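Local coordinates for glutathione transferase (Phanerochaete chrysosporium, PDB 4F0C), which probably transfers glutathione to small molecules and binds oxidized glutathione disulfide in its pocket, at residues A[15-20]-A[72-77]; A[20-25]-A[214-219]; A[84-87]-A[91-94]; A[143-148]-A[195-200]; A[191-194]-A[199-202]. One frame throughout, in Å; residues are numbered along the deposited sequence.

Contact 1: A[15-20]-A[72-77]; sequences GPNGWK and WESDAI. With GDS (oxidized glutathione disulfide), chain B; SO4 (sulfate ion), chain C.
The carboxylate of Asp75 is approached from above its plane by Lys20, whose NZ stands 47° out of that plane and 3.0 Å from OD1 in a salt bridge. At the other end of the segment, the indole of Trp72 has Glu73 OE2 in its plane at one edge, and gives its NE1 hydrogen to O1 of a sulfate ion 2.9 Å away. Extended beyond CG, the Lys20 chain also brings NZ to Ser74 OG at 2.7 Å. That hydroxyl donates to OE1 of the oxidized glutathione disulfide, in a bond whose very short modelled length is doubtful in detail; OE2 of the ligand receives Ser74 N almost straight (177°, 2.9 Å). Glu73 OE1 holds the ligand amine N1, while Asn17 ND2 binds OE5 of the other glutathione half at 2.7 Å. A methionine in place of Lys20 would probably leave buried Asp75 without its opposite charge and Ser74 OG less firmly aimed at the ligand. Lysine and helix start together thus offer a setting likely to favour the ligand's γ-glutamyl carboxylate.

Contact 2: A[20-25]-A[214-219]; sequences KVDMLL and AESLKT
The glutathione transferase fold sets a thioredoxin-like N-terminal domain against a bundle of helices, and here the two are joined where Asp22 and Met23 of helix 18-28 meet Ser216 and Leu217 of the C-terminal helix 211-227. The short helical segments run at 135° to each other, nearer antiparallel than parallel, with axes 9.0 Å apart. The small side chain of Ser216 suits this approach: the CA atoms of Met23 and Ser216 are 5.5 Å apart. Asp22 carries CG anti to its own backbone nitrogen (chi1 -178°), and this swings the carboxylate over to the second helix, where Ser216 OG donates to OD1 at 2.7 Å. The hydroxyl arrives on the anti side of the carboxylate, 30° out of its plane. Arg26, one turn further along, also pairs with OD1 through NE and reaches Glu215 through NH1, tying both helices with one guanidinium. On the apolar side the straight chain of Met23 runs past Ser216, its CG 3.4 Å from OG, and ends with CE 3.8 Å from Leu217 CD2. Trp19 packs against Ser216 and Thr219. Within helix 211-227, Glu215 O accepts twice, from Thr219 N and, on the opposite face of its plane, from Thr219 OG1 at 2.8 Å.

Contact 3: A[84-87]-A[91-94]; sequences KYDP and FSVS
A single carboxylate oxygen, OD2 of Asp86, takes two hydrogen bonds from the chain a few residues on: Ser92 OG donates at 2.7 Å and Phe91 N at 2.8 Å. The two donors come from opposite faces of the carboxylate plane. Phe91 N lies on the syn side, 19° out of plane, whereas the hydroxyl sits well above it at 42°. With chi1 at -174°, the Asp86 carboxylate points across the turn, and OD1 meanwhile receives Lys90 N. Further out, Phe91 packs on Glu27 and Leu28 of helix 18-28 and bonds through its backbone to Ile168, while Lys165 NZ holds Ser92 O. The turn thereby leads out of helix 74-85 toward helix 96-126, in the linker between the two domains of the fold. A leucine in place of Asp86 would probably strand the amide hydrogens of Lys90 and Phe91 and let the Ser92 hydroxyl turn away. With three donors gathered round a buried carboxylate, the setting is consistent with Asp86 remaining ionised.

Contact 4: A[143-148]-A[195-200]; sequences EILRVF and KDFPSV
Aromatic contact dominates where helix 134-155 meets the bend between helices 193-196 and 198-209: Phe148 turns the edge of its ring toward the face of Phe197, a T-shaped pair with centroids 5.3 Å apart and planes at 63°. The same face receives a CH-pi contact, since Phe148 CB stands 3.5 Å from the centroid of the Phe197 ring and only 7° off its normal. One residue thus presses on that ring with both its CB and its ring edge. Phe197 occupies the N-cap position of helix 198-209, and its CG lies anti to its own carbonyl carbon (chi1 -57°), sending the ring across to helix 134-155. Apolar packing widens the patch: the Leu145 side chain crosses that of Phe197 at about a right angle, with CD2 4.1 Å from Phe197 CE2. Ile144 CG2, from the same helix, backs one face of the Phe148 ring. Carbon also meets backbone oxygen, with Val200 CG2 3.4 Å from Phe148 O. Polar links lie apart from the rings: Glu152 accepts from Val200 N and Ser199 OG at the start of helix 198-209, while Arg146, turned away from segment 195-200, grips Glu143 side-on, Arg146 NH2 reaching Glu143 OE2 at 3.0 Å and also hydrogen-bonding Asn55 OD1 of the second subunit. Across the two segments, then, cohesion rests on dispersion and weak ring electrostatics.

Contact 5: A[191-194]-A[199-202]; sequences FDFE and SVHR
Glu194 lies flat along His201: a chi1 of -176° and the extended chain that follows run it across the imidazole, leaving the carboxylate stacked but displaced toward the CE1 rim, the two planes 7° apart. Glu194 CB is above the ring centre, 3.7 Å from the centroid of His201, and OE1 is 3.6 Å from His201 CE1. His201 likewise sends CG away from its backbone nitrogen (chi1 173°), which presents the ring edge to the face of Phe193. This edge-to-face pair is offset, with centroids 5.5 Å apart, and His201 CD2 sits 3.7 Å from Phe193 CD2. His201 CA adds a CH-pi contact over the same ring, and Val200 CG1 meets its edge, 3.7 Å from Phe193 CE1. Asp192 caps the start of helix 193-196 through Lys195 N. The short helix 193-196 is folded back on the first turn of helix 198-209, while Phe193 also touches Val181 of helix 174-184 and Val200 touches Leu151 of helix 134-155.

The five contacts fall into two groups. Contacts 1 and 2 share Lys20 and helix 18-28, with centres 11 Å apart, and they alternate along the chain, so one helix serves the ligand pocket on one side and the C-terminal helix 211-227 on another. Contact 3 follows contact 1 at the far end of helix 74-85, about 18 Å between centres, and touches contact 2 through Leu24 and Phe91. Contacts 4 and 5 have centres 6 Å apart in the helical C-terminal domain, sharing helices 193-196 and 198-209; their centres are 22 and 24 Å from that of contact 1. Contact 2 closes the longest loop, which encloses contacts 3, 4 and 5, and joins the first helix of the N-terminal domain to the last helix of the chain.

Contact 1: A[15-20]-A[72-77]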
# COMPACT_ATOMS: atom_id res chain seq x y z
N GLY A 15 -17.33 -4.33 3.05
CA GLY A 15 -15.98 -3.80 2.85
C GLY A 15 -15.49 -4.02 1.42
O GLY A 15 -15.74 -5.08 0.83
N PRO A 16 -14.79 -3.03 0.84
CA PRO A 16 -14.49 -3.17 -0.59
C PRO A 16 -13.43 -4.19 -0.93
O PRO A 16 -13.50 -4.81 -1.99
CB PRO A 16 -14.00 -1.75 -0.97
CG PRO A 16 -14.77 -0.87 -0.02
CD PRO A 16 -14.70 -1.63 1.29
N ASN A 17 -12.42 -4.37 -0.07
CA ASN A 17 -11.17 -4.93 -0.56
C ASN A 17 -11.17 -6.36 -1.11
O ASN A 17 -10.46 -6.67 -2.06
CB ASN A 17 -10.08 -4.76 0.51
CG ASN A 17 -9.65 -3.33 0.63
OD1 ASN A 17 -9.27 -2.71 -0.36
ND2 ASN A 17 -9.80 -2.76 1.81
N GLY A 18 -11.95 -7.25 -0.51
CA GLY A 18 -11.95 -8.61 -1.04
C GLY A 18 -12.53 -8.70 -2.44
O GLY A 18 -12.30 -9.68 -3.16
N TRP A 19 -13.30 -7.69 -2.85
CA TRP A 19 -14.00 -7.75 -4.15
C TRP A 19 -13.04 -7.60 -5.33
O TRP A 19 -13.35 -8.04 -6.43
CB TRP A 19 -15.17 -6.73 -4.20
CG TRP A 19 -16.20 -7.17 -3.19
CD1 TRP A 19 -16.38 -6.69 -1.91
CD2 TRP A 19 -17.11 -8.28 -3.34
NE1 TRP A 19 -17.37 -7.41 -1.28
CE2 TRP A 19 -17.84 -8.39 -2.12
CE3 TRP A 19 -17.41 -9.17 -4.38
CZ2 TRP A 19 -18.82 -9.38 -1.92
CZ3 TRP A 19 -18.40 -10.15 -4.17
CH2 TRP A 19 -19.08 -10.25 -2.94
N LYS A 20 -11.86 -7.01 -5.10
CA LYS A 20 -10.82 -7.01 -6.13
C LYS A 20 -10.49 -8.44 -6.52
O LYS A 20 -10.31 -8.75 -7.71
CB LYS A 20 -9.50 -6.41 -5.61
CG LYS A 20 -9.58 -4.96 -5.10
CD LYS A 20 -8.19 -4.64 -4.48
CE LYS A 20 -8.23 -3.39 -3.58
NZ LYS A 20 -6.88 -3.26 -2.89
N TRP A 72 -2.37 -13.05 2.01
CA TRP A 72 -3.27 -11.96 2.39
C TRP A 72 -2.69 -10.63 1.85
O TRP A 72 -1.65 -10.66 1.20
CB TRP A 72 -3.53 -11.97 3.91
CG TRP A 72 -2.24 -12.04 4.81
CD1 TRP A 72 -1.60 -13.19 5.28
CD2 TRP A 72 -1.50 -10.93 5.35
NE1 TRP A 72 -0.49 -12.83 6.06
CE2 TRP A 72 -0.42 -11.45 6.11
CE3 TRP A 72 -1.67 -9.53 5.27
CZ2 TRP A 72 0.50 -10.63 6.79
CZ3 TRP A 72 -0.74 -8.71 5.95
CH2 TRP A 72 0.33 -9.27 6.69
N GLU A 73 -3.37 -9.51 2.12
CA GLU A 73 -3.24 -8.26 1.37
C GLU A 73 -3.86 -8.46 -0.00
O GLU A 73 -3.33 -9.20 -0.85
CB GLU A 73 -1.79 -7.73 1.24
CG GLU A 73 -1.25 -7.08 2.53
CD GLU A 73 -2.10 -5.89 2.99
OE1 GLU A 73 -2.49 -5.05 2.16
OE2 GLU A 73 -2.39 -5.80 4.21
N SER A 74 -5.01 -7.83 -0.22
CA SER A 74 -5.73 -7.95 -1.49
C SER A 74 -4.82 -7.84 -2.73
O SER A 74 -4.94 -8.64 -3.65
CB SER A 74 -6.89 -6.92 -1.58
OG SER A 74 -6.46 -5.56 -1.48
N ASP A 75 -3.89 -6.87 -2.76
CA ASP A 75 -3.13 -6.69 -3.99
C ASP A 75 -2.03 -7.74 -4.14
O ASP A 75 -1.63 -8.08 -5.27
CB ASP A 75 -2.51 -5.27 -4.10
CG ASP A 75 -3.54 -4.20 -4.40
OD1 ASP A 75 -4.76 -4.52 -4.57
OD2 ASP A 75 -3.13 -3.03 -4.50
N ALA A 76 -1.52 -8.24 -3.02
CA ALA A 76 -0.59 -9.39 -3.12
C ALA A 76 -1.31 -10.64 -3.61
O ALA A 76 -0.74 -11.44 -4.36
CB ALA A 76 0.11 -9.65 -1.79
N ILE A 77 -2.54 -10.83 -3.16
CA ILE A 77 -3.38 -11.92 -3.67
C ILE A 77 -3.57 -11.82 -5.20
O ILE A 77 -3.47 -12.85 -5.91
CB ILE A 77 -4.76 -11.94 -2.96
CG1 ILE A 77 -4.56 -12.26 -1.47
CG2 ILE A 77 -5.72 -12.99 -3.59
CD1 ILE A 77 -5.82 -12.04 -0.64
N1 GDS B . -4.41 -3.19 2.75
CA1 GDS B . -5.46 -4.24 3.07
C1 GDS B . -5.89 -5.04 1.78
OE1 GDS B . -5.92 -4.44 0.67
OE2 GDS B . -6.11 -6.28 1.94
CB1 GDS B . -6.74 -3.60 3.72
CG1 GDS B . -7.79 -4.68 4.06
CD1 GDS B . -8.91 -4.04 4.82
O1 GDS B . -8.99 -2.86 5.09
N2 GDS B . -9.90 -4.93 5.20
CA2 GDS B . -11.07 -4.49 5.99
C2 GDS B . -11.12 -5.23 7.30
O2 GDS B . -10.88 -6.44 7.34
CB2 GDS B . -12.39 -4.86 5.27
SG2 GDS B . -12.63 -3.81 3.82
N3 GDS B . -11.51 -4.52 8.38
CA3 GDS B . -11.61 -5.18 9.65
C3 GDS B . -10.96 -4.36 10.75
OE3 GDS B . -11.18 -4.68 11.94
OE4 GDS B . -10.20 -3.45 10.36
N4 GDS B . -9.23 -0.08 4.46
CA4 GDS B . -8.13 0.77 3.98
C4 GDS B . -7.54 0.13 2.69
OE5 GDS B . -8.32 -0.51 1.94
OE6 GDS B . -6.33 0.34 2.49
C5 GDS B . -10.32 0.47 5.08
O5 GDS B . -10.47 1.68 5.27
CA5 GDS B . -11.43 -0.47 5.54
N5 GDS B . -12.15 0.09 6.71
CB5 GDS B . -12.38 -0.67 4.35
SG5 GDS B . -13.53 -2.06 4.68
CA6 GDS B . -11.00 -0.17 10.67
C6 GDS B . -10.81 1.38 10.94
OE7 GDS B . -10.64 1.76 12.12
OE8 GDS B . -10.83 2.13 9.95
N6 GDS B . -10.48 -0.95 11.79
CB6 GDS B . -12.52 -0.41 10.42
CG6 GDS B . -12.98 0.07 9.04
CD6 GDS B . -12.20 -0.62 7.93
O6 GDS B . -11.65 -1.73 8.02
S SO4 C . 3.12 -15.12 6.86
O1 SO4 C . 2.01 -14.24 6.48
O2 SO4 C . 3.16 -16.29 6.01
O3 SO4 C . 4.47 -14.55 6.63
O4 SO4 C . 2.95 -15.43 8.26

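Contact 2: A[20-25]-A[214-219]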
# COMPACT_ATOMS: atom_id res chain seq x y z
N LYS A 20 -11.86 -7.01 -5.10
CA LYS A 20 -10.82 -7.01 -6.13
C LYS A 20 -10.49 -8.44 -6.52
O LYS A 20 -10.31 -8.75 -7.71
CB LYS A 20 -9.50 -6.41 -5.61
CG LYS A 20 -9.58 -4.96 -5.10
CD LYS A 20 -8.19 -4.64 -4.48
CE LYS A 20 -8.23 -3.39 -3.58
NZ LYS A 20 -6.88 -3.26 -2.89
N VAL A 21 -10.34 -9.29 -5.50
CA VAL A 21 -9.95 -10.67 -5.73
C VAL A 21 -11.11 -11.44 -6.36
O VAL A 21 -10.90 -12.21 -7.28
CB VAL A 21 -9.54 -11.35 -4.42
CG1 VAL A 21 -9.15 -12.79 -4.67
CG2 VAL A 21 -8.34 -10.58 -3.79
N ASP A 22 -12.31 -11.26 -5.83
CA ASP A 22 -13.50 -11.84 -6.46
C ASP A 22 -13.56 -11.51 -7.97
O ASP A 22 -13.79 -12.40 -8.80
CB ASP A 22 -14.75 -11.33 -5.72
CG ASP A 22 -16.06 -11.92 -6.27
OD1 ASP A 22 -16.59 -11.39 -7.28
OD2 ASP A 22 -16.54 -12.90 -5.68
N MET A 23 -13.35 -10.24 -8.33
CA MET A 23 -13.35 -9.83 -9.75
C MET A 23 -12.32 -10.63 -10.57
O MET A 23 -12.65 -11.14 -11.63
CB MET A 23 -12.99 -8.35 -9.89
CG MET A 23 -14.14 -7.42 -9.52
SD MET A 23 -13.65 -5.68 -9.44
CE MET A 23 -15.14 -5.02 -8.67
N LEU A 24 -11.09 -10.70 -10.08
CA LEU A 24 -10.04 -11.42 -10.82
C LEU A 24 -10.34 -12.90 -10.97
O LEU A 24 -10.13 -13.48 -12.04
CB LEU A 24 -8.64 -11.20 -10.19
CG LEU A 24 -7.52 -12.03 -10.85
CD1 LEU A 24 -7.35 -11.57 -12.31
CD2 LEU A 24 -6.22 -11.79 -10.08
N LEU A 25 -10.83 -13.52 -9.90
CA LEU A 25 -11.14 -14.95 -9.97
C LEU A 25 -12.24 -15.21 -11.02
O LEU A 25 -12.17 -16.17 -11.78
CB LEU A 25 -11.58 -15.48 -8.60
CG LEU A 25 -10.48 -15.56 -7.53
CD1 LEU A 25 -11.10 -15.86 -6.18
CD2 LEU A 25 -9.43 -16.61 -7.87
N ALA A 214 -18.97 -6.83 -13.73
CA ALA A 214 -20.38 -6.58 -13.50
C ALA A 214 -20.99 -7.67 -12.61
O ALA A 214 -21.81 -7.38 -11.75
CB ALA A 214 -21.10 -6.51 -14.83
N GLU A 215 -20.62 -8.93 -12.85
CA GLU A 215 -21.14 -10.04 -12.06
C GLU A 215 -20.65 -9.95 -10.61
O GLU A 215 -21.41 -10.20 -9.68
CB GLU A 215 -20.73 -11.38 -12.68
CG GLU A 215 -21.23 -12.61 -11.90
CD GLU A 215 -20.84 -13.92 -12.56
OE1 GLU A 215 -21.45 -14.26 -13.59
OE2 GLU A 215 -19.92 -14.59 -12.08
N SER A 216 -19.38 -9.61 -10.42
CA SER A 216 -18.83 -9.37 -9.09
C SER A 216 -19.61 -8.28 -8.34
O SER A 216 -19.95 -8.45 -7.16
CB SER A 216 -17.33 -9.02 -9.19
OG SER A 216 -16.80 -8.73 -7.92
N LEU A 217 -19.89 -7.17 -9.02
CA LEU A 217 -20.59 -6.05 -8.37
C LEU A 217 -22.02 -6.46 -8.01
O LEU A 217 -22.54 -6.08 -6.96
CB LEU A 217 -20.60 -4.80 -9.27
CG LEU A 217 -19.22 -4.16 -9.51
CD1 LEU A 217 -19.29 -3.09 -10.63
CD2 LEU A 217 -18.64 -3.57 -8.20
N LYS A 218 -22.62 -7.28 -8.86
CA LYS A 218 -24.00 -7.70 -8.64
C LYS A 218 -24.03 -8.68 -7.45
O LYS A 218 -24.94 -8.64 -6.63
CB LYS A 218 -24.57 -8.34 -9.91
CG LYS A 218 -25.99 -8.91 -9.77
CD LYS A 218 -26.47 -9.59 -11.06
CE LYS A 218 -27.95 -10.02 -10.99
NZ LYS A 218 -28.40 -10.72 -12.23
N THR A 219 -23.02 -9.53 -7.37
CA THR A 219 -22.91 -10.52 -6.30
C THR A 219 -22.74 -9.80 -4.96
O THR A 219 -23.35 -10.18 -3.96
CB THR A 219 -21.69 -11.44 -6.55
OG1 THR A 219 -21.90 -12.19 -7.76
CG2 THR A 219 -21.48 -12.43 -5.39

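Contact 3: A[84-87]-A[91-94]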
# COMPACT_ATOMS: atom_id res chain seq x y z
N LYS A 84 0.61 -17.35 -10.93
CA LYS A 84 0.46 -18.80 -11.00
C LYS A 84 -0.60 -19.30 -11.97
O LYS A 84 -0.53 -20.43 -12.42
CB LYS A 84 0.22 -19.40 -9.60
CG LYS A 84 1.51 -19.52 -8.78
CD LYS A 84 1.36 -20.36 -7.50
CE LYS A 84 0.85 -21.78 -7.71
NZ LYS A 84 1.83 -22.75 -8.30
N TYR A 85 -1.60 -18.46 -12.26
CA TYR A 85 -2.80 -18.92 -12.96
C TYR A 85 -3.25 -17.98 -14.10
O TYR A 85 -4.40 -18.06 -14.56
CB TYR A 85 -3.96 -19.13 -11.98
CG TYR A 85 -3.60 -20.11 -10.87
CD1 TYR A 85 -3.41 -21.47 -11.15
CD2 TYR A 85 -3.40 -19.66 -9.55
CE1 TYR A 85 -3.07 -22.36 -10.15
CE2 TYR A 85 -3.07 -20.55 -8.54
CZ TYR A 85 -2.88 -21.91 -8.85
OH TYR A 85 -2.55 -22.83 -7.86
N ASP A 86 -2.33 -17.16 -14.59
CA ASP A 86 -2.59 -16.37 -15.80
C ASP A 86 -1.45 -16.56 -16.81
O ASP A 86 -0.73 -15.59 -17.15
CB ASP A 86 -2.78 -14.87 -15.41
CG ASP A 86 -3.19 -14.00 -16.60
OD1 ASP A 86 -3.79 -14.54 -17.58
OD2 ASP A 86 -2.97 -12.77 -16.53
N PRO A 87 -1.24 -17.81 -17.27
CA PRO A 87 -0.05 -18.08 -18.10
C PRO A 87 -0.13 -17.40 -19.48
O PRO A 87 0.91 -17.21 -20.14
CB PRO A 87 -0.07 -19.62 -18.26
CG PRO A 87 -1.53 -19.97 -18.12
CD PRO A 87 -2.03 -19.04 -17.03
N PHE A 91 -4.49 -10.84 -17.95
CA PHE A 91 -4.71 -9.74 -16.99
C PHE A 91 -3.41 -9.35 -16.33
O PHE A 91 -3.42 -8.88 -15.18
CB PHE A 91 -5.75 -10.17 -15.93
CG PHE A 91 -7.05 -10.59 -16.54
CD1 PHE A 91 -7.93 -9.64 -17.03
CD2 PHE A 91 -7.36 -11.93 -16.70
CE1 PHE A 91 -9.12 -10.01 -17.64
CE2 PHE A 91 -8.56 -12.30 -17.32
CZ PHE A 91 -9.42 -11.34 -17.80
N SER A 92 -2.29 -9.56 -17.03
CA SER A 92 -0.97 -9.33 -16.42
C SER A 92 0.05 -9.24 -17.57
O SER A 92 -0.33 -9.22 -18.75
CB SER A 92 -0.61 -10.47 -15.43
OG SER A 92 -0.56 -11.73 -16.12
N VAL A 93 1.33 -9.16 -17.22
CA VAL A 93 2.37 -8.85 -18.21
C VAL A 93 3.55 -9.80 -18.10
O VAL A 93 3.75 -10.44 -17.07
CB VAL A 93 2.86 -7.37 -18.08
CG1 VAL A 93 1.75 -6.41 -18.52
CG2 VAL A 93 3.29 -7.03 -16.65
N SER A 94 4.36 -9.87 -19.16
CA SER A 94 5.47 -10.84 -19.17
C SER A 94 6.87 -10.25 -18.93
O SER A 94 7.68 -10.86 -18.23
CB SER A 94 5.45 -11.66 -20.47
OG SER A 94 5.50 -10.80 -21.56

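Contact 4: A[143-148]-A[195-200]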
# COMPACT_ATOMS: atom_id res chain seq x y z
N GLU A 143 -8.86 14.30 -0.92
CA GLU A 143 -7.83 13.35 -1.36
C GLU A 143 -8.37 12.40 -2.43
O GLU A 143 -7.68 12.04 -3.38
CB GLU A 143 -7.25 12.53 -0.18
CG GLU A 143 -6.09 11.59 -0.59
CD GLU A 143 -4.81 12.33 -1.08
OE1 GLU A 143 -4.78 13.58 -1.03
OE2 GLU A 143 -3.86 11.66 -1.51
N ILE A 144 -9.63 11.99 -2.29
CA ILE A 144 -10.26 11.23 -3.38
C ILE A 144 -10.19 11.99 -4.71
O ILE A 144 -9.82 11.42 -5.72
CB ILE A 144 -11.75 10.89 -3.03
CG1 ILE A 144 -11.76 9.85 -1.90
CG2 ILE A 144 -12.48 10.45 -4.28
CD1 ILE A 144 -13.17 9.61 -1.27
N LEU A 145 -10.59 13.26 -4.70
CA LEU A 145 -10.56 14.08 -5.93
C LEU A 145 -9.13 14.22 -6.44
O LEU A 145 -8.90 14.28 -7.67
CB LEU A 145 -11.18 15.46 -5.70
CG LEU A 145 -12.63 15.49 -5.19
CD1 LEU A 145 -13.15 16.93 -5.15
CD2 LEU A 145 -13.48 14.62 -6.12
N ARG A 146 -8.17 14.31 -5.51
CA ARG A 146 -6.77 14.45 -5.93
C ARG A 146 -6.33 13.18 -6.67
O ARG A 146 -5.68 13.25 -7.74
CB ARG A 146 -5.83 14.72 -4.75
CG ARG A 146 -4.42 15.20 -5.20
CD ARG A 146 -3.35 15.06 -4.08
NE ARG A 146 -3.13 13.66 -3.73
CZ ARG A 146 -2.33 12.83 -4.39
NH1 ARG A 146 -1.64 13.24 -5.47
NH2 ARG A 146 -2.21 11.57 -3.98
N VAL A 147 -6.68 12.02 -6.12
CA VAL A 147 -6.34 10.75 -6.74
C VAL A 147 -7.04 10.63 -8.10
O VAL A 147 -6.42 10.18 -9.07
CB VAL A 147 -6.67 9.56 -5.83
CG1 VAL A 147 -6.64 8.18 -6.59
CG2 VAL A 147 -5.71 9.58 -4.58
N PHE A 148 -8.31 11.01 -8.16
CA PHE A 148 -9.01 11.09 -9.46
C PHE A 148 -8.24 11.97 -10.46
O PHE A 148 -8.12 11.61 -11.63
CB PHE A 148 -10.42 11.67 -9.29
CG PHE A 148 -11.43 10.70 -8.74
CD1 PHE A 148 -11.14 9.35 -8.59
CD2 PHE A 148 -12.71 11.15 -8.38
CE1 PHE A 148 -12.09 8.47 -8.08
CE2 PHE A 148 -13.66 10.27 -7.87
CZ PHE A 148 -13.36 8.94 -7.73
N LYS A 195 -18.22 14.63 -16.01
CA LYS A 195 -17.79 16.00 -16.30
C LYS A 195 -16.43 16.33 -15.71
O LYS A 195 -15.59 16.98 -16.35
CB LYS A 195 -18.83 17.03 -15.82
CG LYS A 195 -20.04 17.12 -16.69
CD LYS A 195 -21.05 18.13 -16.15
CE LYS A 195 -22.27 18.17 -17.07
NZ LYS A 195 -23.31 19.08 -16.57
N ASP A 196 -16.22 15.89 -14.47
CA ASP A 196 -15.06 16.31 -13.71
C ASP A 196 -13.82 15.49 -14.03
O ASP A 196 -12.70 16.00 -13.95
CB ASP A 196 -15.34 16.25 -12.20
CG ASP A 196 -16.45 17.21 -11.75
OD1 ASP A 196 -16.82 18.13 -12.51
OD2 ASP A 196 -16.95 17.04 -10.62
N PHE A 197 -14.01 14.20 -14.35
CA PHE A 197 -12.90 13.31 -14.65
C PHE A 197 -13.24 12.39 -15.81
O PHE A 197 -13.44 11.19 -15.60
CB PHE A 197 -12.55 12.50 -13.39
CG PHE A 197 -12.23 13.38 -12.20
CD1 PHE A 197 -10.98 13.97 -12.09
CD2 PHE A 197 -13.18 13.64 -11.22
CE1 PHE A 197 -10.68 14.81 -11.00
CE2 PHE A 197 -12.89 14.48 -10.13
CZ PHE A 197 -11.64 15.06 -10.03
N PRO A 198 -13.33 12.96 -17.03
CA PRO A 198 -13.90 12.19 -18.14
C PRO A 198 -13.07 10.97 -18.55
O PRO A 198 -13.65 9.96 -18.92
CB PRO A 198 -14.02 13.21 -19.29
CG PRO A 198 -13.18 14.36 -18.89
CD PRO A 198 -13.12 14.38 -17.39
N SER A 199 -11.74 11.06 -18.49
CA SER A 199 -10.90 9.90 -18.79
C SER A 199 -11.04 8.81 -17.72
O SER A 199 -11.09 7.60 -18.04
CB SER A 199 -9.43 10.33 -18.90
OG SER A 199 -9.32 11.40 -19.85
N VAL A 200 -11.05 9.21 -16.45
CA VAL A 200 -11.28 8.23 -15.38
C VAL A 200 -12.66 7.60 -15.56
O VAL A 200 -12.82 6.39 -15.35
CB VAL A 200 -11.14 8.86 -13.97
CG1 VAL A 200 -11.28 7.76 -12.89
CG2 VAL A 200 -9.77 9.58 -13.84

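Contact 5: A[191-194]-A[199-202]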
# COMPACT_ATOMS: atom_id res chain seq x y z
N PHE A 191 -19.88 17.34 -7.35
CA PHE A 191 -19.17 16.26 -8.03
C PHE A 191 -20.00 15.63 -9.14
O PHE A 191 -21.15 15.25 -8.92
CB PHE A 191 -18.79 15.16 -7.04
CG PHE A 191 -18.17 13.94 -7.69
CD1 PHE A 191 -16.84 13.97 -8.13
CD2 PHE A 191 -18.91 12.77 -7.88
CE1 PHE A 191 -16.25 12.84 -8.72
CE2 PHE A 191 -18.33 11.65 -8.50
CZ PHE A 191 -17.00 11.68 -8.91
N ASP A 192 -19.42 15.52 -10.33
CA ASP A 192 -20.06 14.87 -11.46
C ASP A 192 -18.92 14.08 -12.11
O ASP A 192 -17.99 14.67 -12.64
CB ASP A 192 -20.64 15.93 -12.43
CG ASP A 192 -21.39 15.30 -13.62
OD1 ASP A 192 -20.85 14.40 -14.29
OD2 ASP A 192 -22.53 15.73 -13.90
N PHE A 193 -18.95 12.75 -12.00
CA PHE A 193 -17.82 11.90 -12.38
C PHE A 193 -17.41 12.16 -13.84
O PHE A 193 -16.25 12.47 -14.12
CB PHE A 193 -18.20 10.43 -12.19
CG PHE A 193 -17.05 9.44 -12.29
CD1 PHE A 193 -15.74 9.81 -12.05
CD2 PHE A 193 -17.32 8.11 -12.61
CE1 PHE A 193 -14.71 8.86 -12.13
CE2 PHE A 193 -16.32 7.17 -12.70
CZ PHE A 193 -15.01 7.53 -12.44
N GLU A 194 -18.35 12.00 -14.76
CA GLU A 194 -18.04 12.18 -16.18
C GLU A 194 -17.57 13.59 -16.55
O GLU A 194 -16.61 13.75 -17.31
CB GLU A 194 -19.20 11.77 -17.09
CG GLU A 194 -18.80 11.89 -18.59
CD GLU A 194 -19.87 11.37 -19.52
OE1 GLU A 194 -20.92 10.90 -19.01
OE2 GLU A 194 -19.67 11.43 -20.75
N SER A 199 -11.74 11.06 -18.49
CA SER A 199 -10.90 9.90 -18.79
C SER A 199 -11.04 8.81 -17.72
O SER A 199 -11.09 7.60 -18.04
CB SER A 199 -9.43 10.33 -18.90
OG SER A 199 -9.32 11.40 -19.85
N VAL A 200 -11.05 9.21 -16.45
CA VAL A 200 -11.28 8.23 -15.38
C VAL A 200 -12.66 7.60 -15.56
O VAL A 200 -12.82 6.39 -15.35
CB VAL A 200 -11.14 8.86 -13.97
CG1 VAL A 200 -11.28 7.76 -12.89
CG2 VAL A 200 -9.77 9.58 -13.84
N HIS A 201 -13.65 8.41 -15.95
CA HIS A 201 -14.99 7.86 -16.17
C HIS A 201 -14.99 6.84 -17.32
O HIS A 201 -15.65 5.80 -17.22
CB HIS A 201 -15.99 8.99 -16.46
CG HIS A 201 -17.35 8.51 -16.87
ND1 HIS A 201 -17.76 8.45 -18.19
CD2 HIS A 201 -18.41 8.09 -16.13
CE1 HIS A 201 -19.00 7.99 -18.25
NE2 HIS A 201 -19.42 7.78 -17.01
N ARG A 202 -14.29 7.16 -18.41
CA ARG A 202 -14.21 6.25 -19.57
C ARG A 202 -13.65 4.90 -19.15
O ARG A 202 -14.20 3.84 -19.47
CB ARG A 202 -13.29 6.85 -20.63
CG ARG A 202 -13.08 5.99 -21.87
CD ARG A 202 -11.75 6.34 -22.56
NE ARG A 202 -10.59 5.78 -21.87
CZ ARG A 202 -9.53 6.49 -21.47
NH1 ARG A 202 -9.48 7.81 -21.70
NH2 ARG A 202 -8.52 5.87 -20.87